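Local coordinates for uncharacterized protein Dfer_1899 (Dyadobacter fermentans, PDB 5HX0), which is of unknown function but folds as a sialidase-like beta-propeller and may bind or process carbohydrate, at residues T89-P94 with T363-Y368; V101-K104 with T108-P111; V172-D177 with K245-K250. All blocks are in the same frame, centred on the assembly; numbering follows the deposited sequence.

Contact 1 of 3, residues T89-P94 with T363-Y368; sequences TNHVDP and TTDLGY
D365 OD1 is held by two hydrogen bonds: one from H91 NE2 at 2.8 Å, the other to the hydroxyl of Y384. The imidazole presents its edge, and OD1 lies almost exactly in the ring plane. The carboxylate is met from above its own plane, the two groups being turned 51° against each other. A chi1 of -170° swings CG of D365 away from its own N and out to the histidine. The second oxygen, OD2, bonds to NE2 of H57 and to a water that donates to it and also, at 2.9 Å, to T89 O. Both carboxylate oxygens are thus tied down, which fixes the rotation of the group and, through it, one end of the H91 ring. Aspartate suits this place because two acceptor oxygens on a short arm can serve two histidines, a tyrosine and a water. An acetate about 3 Å from the H91 side chain, probably from the crystallisation liquor, may mark a pocket. The His-carboxylate bond joins the loop between strands 71-79 and 97-103 to the start of strand 367-375, bridging one blade and its neighbour, closed by strand 42-51; Y384, on adjacent strand 378-385, lies against H91, and V92 O bonds to R148 of the second subunit.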
ATOM      1  N   THR A  89      -6.462 -16.442  -9.784  1.00 15.29           N
ATOM      2  CA  THR A  89      -5.470 -15.439  -9.386  1.00 19.80           C
ATOM      3  C   THR A  89      -4.130 -15.743 -10.052  1.00 19.48           C
ATOM      4  O   THR A  89      -3.713 -16.904 -10.106  1.00 19.16           O
ATOM      5  CB  THR A  89      -5.331 -15.438  -7.855  1.00 13.95           C
ATOM      6  OG1 THR A  89      -6.622 -15.174  -7.270  1.00 14.22           O
ATOM      7  CG2 THR A  89      -4.290 -14.396  -7.382  1.00 10.58           C
ATOM      8  N   ASN A  90      -3.462 -14.719 -10.586  1.00 16.21           N
ATOM      9  CA  ASN A  90      -2.109 -14.928 -11.082  1.00 16.86           C
ATOM     10  C   ASN A  90      -1.121 -14.186 -10.172  1.00 12.80           C
ATOM     11  O   ASN A  90      -1.446 -13.846  -9.033  1.00 14.86           O
ATOM     12  CB  ASN A  90      -2.016 -14.526 -12.557  1.00 19.80           C
ATOM     13  CG  ASN A  90      -2.369 -13.058 -12.796  1.00 24.62           C
ATOM     14  OD1 ASN A  90      -2.302 -12.232 -11.887  1.00 17.46           O
ATOM     15  ND2 ASN A  90      -2.768 -12.737 -14.030  1.00 25.32           N
ATOM     16  N   HIS A  91       0.101 -13.976 -10.655  1.00 13.56           N
ATOM     17  CA  HIS A  91       1.128 -13.406  -9.802  1.00 15.80           C
ATOM     18  C   HIS A  91       1.361 -11.911 -10.066  1.00 17.67           C
ATOM     19  O   HIS A  91       2.402 -11.376  -9.667  1.00 13.92           O
ATOM     20  CB  HIS A  91       2.427 -14.204  -9.943  1.00 13.32           C
ATOM     21  CG  HIS A  91       2.336 -15.612  -9.409  1.00 19.02           C
ATOM     22  ND1 HIS A  91       3.237 -16.603  -9.751  1.00 21.69           N
ATOM     23  CD2 HIS A  91       1.456 -16.186  -8.549  1.00 19.89           C
ATOM     24  CE1 HIS A  91       2.918 -17.725  -9.125  1.00 19.64           C
ATOM     25  NE2 HIS A  91       1.837 -17.501  -8.390  1.00 19.44           N
ATOM     26  N   VAL A  92       0.421 -11.217 -10.706  1.00 13.72           N
ATOM     27  CA  VAL A  92       0.505  -9.763 -10.800  1.00 13.76           C
ATOM     28  C   VAL A  92      -0.785  -9.161 -10.260  1.00 14.28           C
ATOM     29  O   VAL A  92      -1.884  -9.680 -10.503  1.00 14.84           O
ATOM     30  CB  VAL A  92       0.797  -9.238 -12.232  1.00 17.14           C
ATOM     31  CG1 VAL A  92       2.162  -9.742 -12.721  1.00 19.20           C
ATOM     32  CG2 VAL A  92      -0.330  -9.568 -13.208  1.00 17.37           C
ATOM     33  N   ASP A  93      -0.640  -8.070  -9.532  1.00 11.69           N
ATOM     34  CA  ASP A  93      -1.779  -7.346  -8.978  1.00 11.13           C
ATOM     35  C   ASP A  93      -1.270  -5.991  -8.507  1.00 10.28           C
ATOM     36  O   ASP A  93      -0.286  -5.959  -7.762  1.00 11.28           O
ATOM     37  CB  ASP A  93      -2.408  -8.133  -7.811  1.00 11.14           C
ATOM     38  CG  ASP A  93      -3.776  -7.573  -7.386  1.00 15.54           C
ATOM     39  OD1 ASP A  93      -3.868  -6.365  -7.064  1.00 16.94           O
ATOM     40  OD2 ASP A  93      -4.767  -8.347  -7.388  1.00 16.42           O
ATOM     41  N   PRO A  94      -1.876  -4.856  -8.906  1.00 10.36           N
ATOM     42  CA  PRO A  94      -1.344  -3.557  -8.441  1.00 12.05           C
ATOM     43  C   PRO A  94      -1.316  -3.436  -6.929  1.00 14.51           C
ATOM     44  O   PRO A  94      -0.471  -2.715  -6.382  1.00 10.38           O
ATOM     45  CB  PRO A  94      -2.304  -2.528  -9.068  1.00 12.50           C
ATOM     46  CG  PRO A  94      -3.615  -3.317  -9.291  1.00 12.56           C
ATOM     47  CD  PRO A  94      -3.124  -4.700  -9.685  1.00 10.01           C
ATOM     48  N   THR A 363      -2.455 -27.429  -6.380  1.00 19.78           N
ATOM     49  CA  THR A 363      -1.961 -26.965  -7.671  1.00 19.24           C
ATOM     50  C   THR A 363      -0.482 -26.624  -7.554  1.00 20.25           C
ATOM     51  O   THR A 363       0.089 -26.614  -6.464  1.00 19.45           O
ATOM     52  CB  THR A 363      -2.727 -25.728  -8.151  1.00 20.60           C
ATOM     53  OG1 THR A 363      -2.328 -24.599  -7.357  1.00 22.05           O
ATOM     54  CG2 THR A 363      -4.225 -25.918  -8.003  1.00 18.07           C
ATOM     55  N   THR A 364       0.141 -26.346  -8.702  1.00 17.36           N
ATOM     56  CA  THR A 364       1.556 -25.997  -8.735  1.00 20.27           C
ATOM     57  C   THR A 364       1.853 -24.624  -8.129  1.00 19.05           C
ATOM     58  O   THR A 364       3.030 -24.262  -7.998  1.00 19.95           O
ATOM     59  CB  THR A 364       2.051 -26.044 -10.182  1.00 25.26           C
ATOM     60  OG1 THR A 364       1.222 -25.189 -10.973  1.00 19.69           O
ATOM     61  CG2 THR A 364       1.974 -27.481 -10.739  1.00 22.06           C
ATOM     62  N   ASP A 365       0.830 -23.852  -7.747  1.00 17.67           N
ATOM     63  CA  ASP A 365       1.035 -22.518  -7.172  1.00 12.86           C
ATOM     64  C   ASP A 365       1.329 -22.678  -5.677  1.00 14.50           C
ATOM     65  O   ASP A 365       0.492 -22.443  -4.801  1.00 13.65           O
ATOM     66  CB  ASP A 365      -0.182 -21.643  -7.459  1.00 13.88           C
ATOM     67  CG  ASP A 365       0.032 -20.173  -7.124  1.00 16.28           C
ATOM     68  OD1 ASP A 365       1.181 -19.744  -6.905  1.00 15.92           O
ATOM     69  OD2 ASP A 365      -0.982 -19.429  -7.114  1.00 16.44           O
ATOM     70  N   LEU A 366       2.565 -23.077  -5.390  1.00 12.45           N
ATOM     71  CA  LEU A 366       3.064 -23.325  -4.037  1.00 10.05           C
ATOM     72  C   LEU A 366       4.583 -23.333  -4.123  1.00 13.18           C
ATOM     73  O   LEU A 366       5.150 -23.222  -5.212  1.00 16.02           O
ATOM     74  CB  LEU A 366       2.525 -24.651  -3.460  1.00  8.90           C
ATOM     75  CG  LEU A 366       2.607 -25.910  -4.341  1.00 14.53           C
ATOM     76  CD1 LEU A 366       4.045 -26.452  -4.487  1.00 19.88           C
ATOM     77  CD2 LEU A 366       1.694 -27.049  -3.809  1.00 14.03           C
ATOM     78  N   GLY A 367       5.241 -23.510  -2.973  1.00 11.10           N
ATOM     79  CA  GLY A 367       6.681 -23.686  -2.942  1.00 15.56           C
ATOM     80  C   GLY A 367       7.460 -22.507  -2.396  1.00 14.22           C
ATOM     81  O   GLY A 367       7.077 -21.908  -1.382  1.00 10.83           O
ATOM     82  N   TYR A 368       8.558 -22.158  -3.062  1.00 13.40           N
ATOM     83  CA  TYR A 368       9.447 -21.086  -2.622  1.00  7.42           C
ATOM     84  C   TYR A 368       9.836 -21.218  -1.140  1.00  9.96           C
ATOM     85  O   TYR A 368       9.646 -20.272  -0.371  1.00 11.20           O
ATOM     86  CB  TYR A 368       8.806 -19.728  -2.882  1.00 10.49           C
ATOM     87  CG  TYR A 368       8.811 -19.290  -4.338  1.00 12.10           C
ATOM     88  CD1 TYR A 368       8.195 -20.054  -5.329  1.00 11.08           C
ATOM     89  CD2 TYR A 368       9.462 -18.120  -4.722  1.00  8.60           C
ATOM     90  CE1 TYR A 368       8.205 -19.659  -6.673  1.00  9.67           C
ATOM     91  CE2 TYR A 368       9.481 -17.715  -6.048  1.00 11.68           C
ATOM     92  CZ  TYR A 368       8.854 -18.488  -7.018  1.00 14.98           C
ATOM     93  OH  TYR A 368       8.881 -18.062  -8.327  1.00 15.35           O
TER
HETATM   94  O   HOH W   1      -1.107 -18.123  -9.811  1.00 39.15           O

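Contact 2 of 3, residues V101-K104 with T108-P111; sequences VKSK and TWTP
The indole of W109 lies with one face against S103, whose CB sits 3.4 Å from the centroid of the six-membered ring and only 7° off the ring normal, a clean CH-pi contact. V101 meets the same ring from another direction: the two side chains cross at about a right angle, and V101 CG2 comes within 3.6 Å of W109 CE3. A small residue suits position 103 because a single methylene fits flat over the indole while the hydroxyl can turn elsewhere. With OG anti to the backbone N (chi1 178°), S103 donates to T108 O at 2.8 Å, approaching from above the carbonyl plane; S103 OG in turn accepts from the backbone N atoms of D105 and G106. The serine thereby ties the inside of the turn together.

T110 runs alongside V101 in the opposite sense. Its OG1 accepts from K102 N at 2.9 Å, and its own backbone N donates to K102 O at 2.9 Å, so one threonine pairs with both polar backbone atoms of K102. A branched residue with a hydroxyl is apt here, since OG1 takes the place a strand carbonyl would fill. K102 turns its long chain away to a salt bridge with E114. A water accepting from K104 N and donating to T108 O completes the turn.

Together S103, D105, G106, T108 and W109 form an Asp-box, Ser-X-Asp-(X)-Gly-X-Thr-Trp, here without the optional residue. The hairpin links strand 97-103 to strand 114-117; W109 packs on I71 and L73 of strand 71-79, and both W109 and V101 touch I50 of strand 42-51 in the neighbouring sheet.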
ATOM      1  N   VAL A 101       4.509 -11.476   9.245  1.00  8.18           N
ATOM      2  CA  VAL A 101       3.994 -11.967  10.516  1.00  6.18           C
ATOM      3  C   VAL A 101       5.202 -12.385  11.337  1.00  8.26           C
ATOM      4  O   VAL A 101       6.308 -12.542  10.810  1.00 12.11           O
ATOM      5  CB  VAL A 101       2.979 -13.137  10.374  1.00  4.80           C
ATOM      6  CG1 VAL A 101       1.645 -12.631   9.740  1.00  4.66           C
ATOM      7  CG2 VAL A 101       3.573 -14.269   9.545  1.00 10.34           C
ATOM      8  N   LYS A 102       4.989 -12.528  12.653  1.00  6.49           N
ATOM      9  CA  LYS A 102       6.085 -12.711  13.610  1.00 12.89           C
ATOM     10  C   LYS A 102       5.772 -13.841  14.585  1.00 15.39           C
ATOM     11  O   LYS A 102       4.609 -14.176  14.828  1.00 12.30           O
ATOM     12  CB  LYS A 102       6.349 -11.415  14.408  1.00 12.62           C
ATOM     13  CG  LYS A 102       6.769 -10.245  13.533  1.00 15.96           C
ATOM     14  CD  LYS A 102       6.841  -8.928  14.330  1.00 18.20           C
ATOM     15  CE  LYS A 102       7.564  -7.862  13.472  1.00 30.40           C
ATOM     16  NZ  LYS A 102       7.499  -6.454  13.978  1.00 32.84           N
ATOM     17  N   SER A 103       6.835 -14.407  15.164  1.00 10.57           N
ATOM     18  CA  SER A 103       6.717 -15.553  16.062  1.00 11.09           C
ATOM     19  C   SER A 103       7.889 -15.555  17.032  1.00 13.94           C
ATOM     20  O   SER A 103       8.987 -15.109  16.698  1.00 12.59           O
ATOM     21  CB  SER A 103       6.699 -16.880  15.276  1.00 12.78           C
ATOM     22  OG  SER A 103       6.639 -18.008  16.151  1.00 16.81           O
ATOM     23  N   LYS A 104       7.644 -16.051  18.242  1.00 14.09           N
ATOM     24  CA  LYS A 104       8.730 -16.334  19.169  1.00 20.74           C
ATOM     25  C   LYS A 104       9.245 -17.757  19.054  1.00 20.12           C
ATOM     26  O   LYS A 104      10.337 -18.046  19.544  1.00 22.39           O
ATOM     27  CB  LYS A 104       8.289 -16.104  20.614  1.00 21.46           C
ATOM     28  CG  LYS A 104       7.986 -14.660  20.937  1.00 35.73           C
ATOM     29  CD  LYS A 104       7.255 -14.531  22.264  1.00 55.89           C
ATOM     30  CE  LYS A 104       6.597 -13.158  22.412  1.00 66.82           C
ATOM     31  NZ  LYS A 104       5.417 -12.992  21.508  1.00 73.51           N
ATOM     32  N   THR A 108       3.624 -20.421  16.852  1.00 11.64           N
ATOM     33  CA  THR A 108       2.581 -19.440  17.113  1.00 15.10           C
ATOM     34  C   THR A 108       2.908 -18.148  16.374  1.00 12.83           C
ATOM     35  O   THR A 108       3.962 -17.559  16.606  1.00 15.14           O
ATOM     36  CB  THR A 108       2.509 -19.197  18.622  1.00 11.53           C
ATOM     37  OG1 THR A 108       2.208 -20.450  19.243  1.00 15.37           O
ATOM     38  CG2 THR A 108       1.422 -18.178  18.957  1.00 14.68           C
ATOM     39  N   TRP A 109       1.996 -17.689  15.515  1.00 12.61           N
ATOM     40  CA  TRP A 109       2.267 -16.543  14.658  1.00 14.27           C
ATOM     41  C   TRP A 109       1.260 -15.429  14.899  1.00 18.07           C
ATOM     42  O   TRP A 109       0.081 -15.690  15.140  1.00 15.62           O
ATOM     43  CB  TRP A 109       2.242 -16.960  13.187  1.00  8.27           C
ATOM     44  CG  TRP A 109       3.380 -17.877  12.902  1.00  8.96           C
ATOM     45  CD1 TRP A 109       3.413 -19.223  13.090  1.00 10.62           C
ATOM     46  CD2 TRP A 109       4.674 -17.495  12.442  1.00 11.78           C
ATOM     47  NE1 TRP A 109       4.648 -19.709  12.745  1.00 11.44           N
ATOM     48  CE2 TRP A 109       5.444 -18.665  12.349  1.00  9.78           C
ATOM     49  CE3 TRP A 109       5.247 -16.273  12.068  1.00 12.79           C
ATOM     50  CZ2 TRP A 109       6.772 -18.659  11.902  1.00 10.63           C
ATOM     51  CZ3 TRP A 109       6.566 -16.265  11.634  1.00 14.10           C
ATOM     52  CH2 TRP A 109       7.313 -17.449  11.555  1.00 12.53           C
ATOM     53  N   THR A 110       1.728 -14.183  14.788  1.00 12.13           N
ATOM     54  CA  THR A 110       0.814 -13.044  14.884  1.00 12.63           C
ATOM     55  C   THR A 110      -0.261 -13.150  13.802  1.00 13.27           C
ATOM     56  O   THR A 110       0.046 -13.493  12.649  1.00 13.31           O
ATOM     57  CB  THR A 110       1.567 -11.722  14.745  1.00 11.61           C
ATOM     58  OG1 THR A 110       2.356 -11.749  13.545  1.00  9.75           O
ATOM     59  CG2 THR A 110       2.471 -11.493  15.962  1.00 14.18           C
ATOM     60  N   PRO A 111      -1.547 -12.879  14.140  1.00 13.89           N
ATOM     61  CA  PRO A 111      -2.629 -13.105  13.171  1.00 12.45           C
ATOM     62  C   PRO A 111      -2.773 -12.029  12.110  1.00 13.42           C
ATOM     63  O   PRO A 111      -3.244 -12.334  11.014  1.00 12.87           O
ATOM     64  CB  PRO A 111      -3.893 -13.167  14.058  1.00 15.74           C
ATOM     65  CG  PRO A 111      -3.534 -12.365  15.276  1.00 14.34           C
ATOM     66  CD  PRO A 111      -2.060 -12.633  15.506  1.00 12.88           C
TER
HETATM   67  O   HOH W   2       5.054 -16.513  19.190  1.00 20.79           O

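Contact 3 of 3, residues V172-D177 with K245-K250; sequences VLRSTD and KGLTWK
R174 buries more surface than any other residue of this contact, and it does so around a single carbonyl. Its NE and NH2 both donate to K245 O, at 2.9 Å and 3.0 Å, in a side-on grip. The oxygen lies close to the guanidinium plane, 5° out of it, while both nitrogens reach it from the same face of the carbonyl. The extended run of the arginine from CG to NE carries the guanidinium from its strand to the K245 carbonyl, where NE and NH2 can both point at one oxygen. Two bonds to one atom fix the guanidinium's rotation as well as its position.

L247 covers one face of that group. Its CD2 stands 3.5 Å above the guanidinium plane, displaced toward the rim, with the two side chains at about a right angle; NE and NH1 are each 3.7 Å from the methyl. A leucine suits the spot because a methyl can lie over the poorly hydrated face of the guanidinium without competing for the N-H groups at its edge. K245 adds its CB, 3.4 Å from R174 NH2, but its amine goes to a salt bridge with D134. G246 follows with a positive phi of 91°; at its backbone angles a CB would be jammed against the carbonyl O of K245, which by itself calls for glycine. Its N bonds to the OG of S242.

S242, D244, G246, T248 and W249 match the Asp-box pattern Ser-X-Asp-X-Gly-X-Thr-Trp, in which T248 OG1 bonds to D244 and W249 packs inward beside W222. S175, D177, G179 and W182 fit the same pattern in the preceding blade, so R174 joins two successive Asp-box hairpins between blades, as suits a sialidase-type beta-propeller.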
ATOM      1  N   VAL A 172      15.002  -2.221  -3.156  1.00 10.57           N
ATOM      2  CA  VAL A 172      15.418  -2.807  -1.884  1.00 11.45           C
ATOM      3  C   VAL A 172      15.081  -1.827  -0.773  1.00 19.75           C
ATOM      4  O   VAL A 172      15.399  -0.635  -0.873  1.00 17.62           O
ATOM      5  CB  VAL A 172      16.930  -3.123  -1.873  1.00 14.83           C
ATOM      6  CG1 VAL A 172      17.333  -3.810  -0.576  1.00 14.57           C
ATOM      7  CG2 VAL A 172      17.301  -3.981  -3.070  1.00 14.92           C
ATOM      8  N   LEU A 173      14.428  -2.316   0.273  1.00 13.56           N
ATOM      9  CA  LEU A 173      14.225  -1.552   1.494  1.00 15.44           C
ATOM     10  C   LEU A 173      15.235  -1.993   2.546  1.00 15.91           C
ATOM     11  O   LEU A 173      15.695  -3.135   2.562  1.00 14.81           O
ATOM     12  CB  LEU A 173      12.805  -1.750   2.020  1.00 14.92           C
ATOM     13  CG  LEU A 173      11.906  -1.531   0.812  1.00 27.54           C
ATOM     14  CD1 LEU A 173      10.714  -2.400   0.892  1.00 31.93           C
ATOM     15  CD2 LEU A 173      11.548  -0.077   0.661  1.00 19.88           C
ATOM     16  N   ARG A 174      15.525  -1.087   3.467  1.00 10.63           N
ATOM     17  CA  ARG A 174      16.561  -1.297   4.464  1.00 14.58           C
ATOM     18  C   ARG A 174      16.054  -0.844   5.827  1.00 15.16           C
ATOM     19  O   ARG A 174      15.428   0.213   5.944  1.00 15.18           O
ATOM     20  CB  ARG A 174      17.798  -0.490   4.057  1.00 17.71           C
ATOM     21  CG  ARG A 174      19.094  -1.038   4.436  1.00 27.28           C
ATOM     22  CD  ARG A 174      20.205  -0.344   3.626  1.00 22.80           C
ATOM     23  NE  ARG A 174      21.496  -0.725   4.164  1.00 22.69           N
ATOM     24  CZ  ARG A 174      22.075  -0.095   5.177  1.00 28.97           C
ATOM     25  NH1 ARG A 174      21.476   0.959   5.731  1.00 34.33           N
ATOM     26  NH2 ARG A 174      23.251  -0.508   5.629  1.00 24.86           N
ATOM     27  N   SER A 175      16.333  -1.630   6.860  1.00 11.73           N
ATOM     28  CA  SER A 175      15.984  -1.245   8.217  1.00 12.25           C
ATOM     29  C   SER A 175      17.203  -1.375   9.111  1.00 18.05           C
ATOM     30  O   SER A 175      17.892  -2.402   9.092  1.00 14.35           O
ATOM     31  CB  SER A 175      14.845  -2.084   8.776  1.00 11.05           C
ATOM     32  OG  SER A 175      14.593  -1.742  10.132  1.00 10.51           O
ATOM     33  N   THR A 176      17.458  -0.331   9.900  1.00 15.37           N
ATOM     34  CA  THR A 176      18.496  -0.369  10.919  1.00 17.27           C
ATOM     35  C   THR A 176      17.910  -0.362  12.328  1.00 22.86           C
ATOM     36  O   THR A 176      18.649  -0.169  13.303  1.00 23.03           O
ATOM     37  CB  THR A 176      19.465   0.807  10.732  1.00 15.98           C
ATOM     38  OG1 THR A 176      18.724   2.025  10.742  1.00 19.19           O
ATOM     39  CG2 THR A 176      20.197   0.698   9.395  1.00 21.96           C
ATOM     40  N   ASP A 177      16.600  -0.577  12.462  1.00 15.47           N
ATOM     41  CA  ASP A 177      15.973  -0.614  13.775  1.00 17.96           C
ATOM     42  C   ASP A 177      15.203  -1.908  13.978  1.00 19.07           C
ATOM     43  O   ASP A 177      14.174  -1.928  14.656  1.00 16.91           O
ATOM     44  CB  ASP A 177      15.071   0.612  14.014  1.00 18.67           C
ATOM     45  CG  ASP A 177      13.970   0.791  12.966  1.00 23.32           C
ATOM     46  OD1 ASP A 177      13.648  -0.135  12.181  1.00 15.56           O
ATOM     47  OD2 ASP A 177      13.380   1.888  12.962  1.00 20.53           O
ATOM     48  N   LYS A 245      27.083  -2.561   2.944  1.00 20.56           N
ATOM     49  CA  LYS A 245      25.932  -3.131   3.651  1.00 21.02           C
ATOM     50  C   LYS A 245      24.619  -2.864   2.911  1.00 14.71           C
ATOM     51  O   LYS A 245      23.571  -2.602   3.515  1.00 20.91           O
ATOM     52  CB  LYS A 245      25.877  -2.632   5.097  1.00 26.65           C
ATOM     53  CG  LYS A 245      27.044  -3.173   5.943  1.00 23.61           C
ATOM     54  CD  LYS A 245      27.032  -2.601   7.351  1.00 25.92           C
ATOM     55  CE  LYS A 245      28.274  -3.038   8.138  1.00 28.46           C
ATOM     56  NZ  LYS A 245      28.278  -4.497   8.469  1.00 19.92           N
ATOM     57  N   GLY A 246      24.666  -2.949   1.588  1.00 16.04           N
ATOM     58  CA  GLY A 246      23.463  -2.867   0.787  1.00 19.02           C
ATOM     59  C   GLY A 246      23.056  -1.487   0.314  1.00 24.72           C
ATOM     60  O   GLY A 246      21.973  -1.357  -0.263  1.00 23.82           O
ATOM     61  N   LEU A 247      23.870  -0.449   0.541  1.00 19.30           N
ATOM     62  CA  LEU A 247      23.518   0.860  -0.007  1.00 18.67           C
ATOM     63  C   LEU A 247      23.738   0.901  -1.515  1.00 18.16           C
ATOM     64  O   LEU A 247      22.915   1.457  -2.254  1.00 22.66           O
ATOM     65  CB  LEU A 247      24.318   1.969   0.686  1.00 17.08           C
ATOM     66  CG  LEU A 247      24.020   2.141   2.186  1.00 24.75           C
ATOM     67  CD1 LEU A 247      24.910   3.248   2.781  1.00 29.81           C
ATOM     68  CD2 LEU A 247      22.532   2.429   2.475  1.00 24.11           C
ATOM     69  N   THR A 248      24.810   0.283  -1.998  1.00 18.12           N
ATOM     70  CA  THR A 248      25.103   0.256  -3.427  1.00 20.03           C
ATOM     71  C   THR A 248      25.670  -1.104  -3.795  1.00 18.71           C
ATOM     72  O   THR A 248      26.179  -1.835  -2.946  1.00 21.58           O
ATOM     73  CB  THR A 248      26.108   1.345  -3.853  1.00 26.43           C
ATOM     74  OG1 THR A 248      27.400   1.031  -3.316  1.00 24.73           O
ATOM     75  CG2 THR A 248      25.665   2.755  -3.377  1.00 28.59           C
ATOM     76  N   TRP A 249      25.610  -1.419  -5.090  1.00 17.55           N
ATOM     77  CA  TRP A 249      26.015  -2.708  -5.632  1.00 20.96           C
ATOM     78  C   TRP A 249      26.952  -2.499  -6.812  1.00 24.60           C
ATOM     79  O   TRP A 249      26.761  -1.576  -7.604  1.00 20.67           O
ATOM     80  CB  TRP A 249      24.779  -3.511  -6.079  1.00 18.75           C
ATOM     81  CG  TRP A 249      23.835  -3.771  -4.941  1.00 19.15           C
ATOM     82  CD1 TRP A 249      22.771  -2.995  -4.533  1.00 18.03           C
ATOM     83  CD2 TRP A 249      23.882  -4.893  -4.058  1.00 18.58           C
ATOM     84  NE1 TRP A 249      22.157  -3.581  -3.436  1.00 16.70           N
ATOM     85  CE2 TRP A 249      22.823  -4.745  -3.131  1.00 17.99           C
ATOM     86  CE3 TRP A 249      24.726  -6.013  -3.956  1.00 18.03           C
ATOM     87  CZ2 TRP A 249      22.589  -5.676  -2.117  1.00 16.80           C
ATOM     88  CZ3 TRP A 249      24.490  -6.938  -2.943  1.00 15.97           C
ATOM     89  CH2 TRP A 249      23.430  -6.762  -2.044  1.00 14.33           C
ATOM     90  N   LYS A 250      27.949  -3.375  -6.932  1.00 17.17           N
ATOM     91  CA  LYS A 250      28.842  -3.401  -8.081  1.00 28.01           C
ATOM     92  C   LYS A 250      28.756  -4.760  -8.766  1.00 25.36           C
ATOM     93  O   LYS A 250      28.731  -5.801  -8.101  1.00 22.25           O
ATOM     94  CB  LYS A 250      30.295  -3.127  -7.668  1.00 32.42           C
ATOM     95  CG  LYS A 250      30.666  -1.653  -7.561  1.00 50.64           C
ATOM     96  CD  LYS A 250      30.015  -0.963  -6.385  1.00 62.87           C
ATOM     97  CE  LYS A 250      30.044   0.550  -6.563  1.00 66.71           C
ATOM     98  NZ  LYS A 250      29.095   1.227  -5.630  1.00 64.08           N
TER

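The three contacts sit well apart on the propeller, their centres about 23 Å (contacts 1 and 2), 27 Å (1 and 3) and 25 Å (2 and 3) from one another; nearest atoms are about 12, 13 and 8 Å apart, so none touches another. Contact 1 joins parts of the chain 269 residues apart, and the other two are nested within that span, in series. Contact 2 holds one hairpin together within a blade, whereas contacts 1 and 3 each join two blades. Contacts 1 and 3 lie on opposite sides of the chain's centre: contact 1 has acetate and glycerol near H91, a possible pocket. Contacts 2 and 3 both involve Asp-box turns, which in sialidases lie on the face away from the active site.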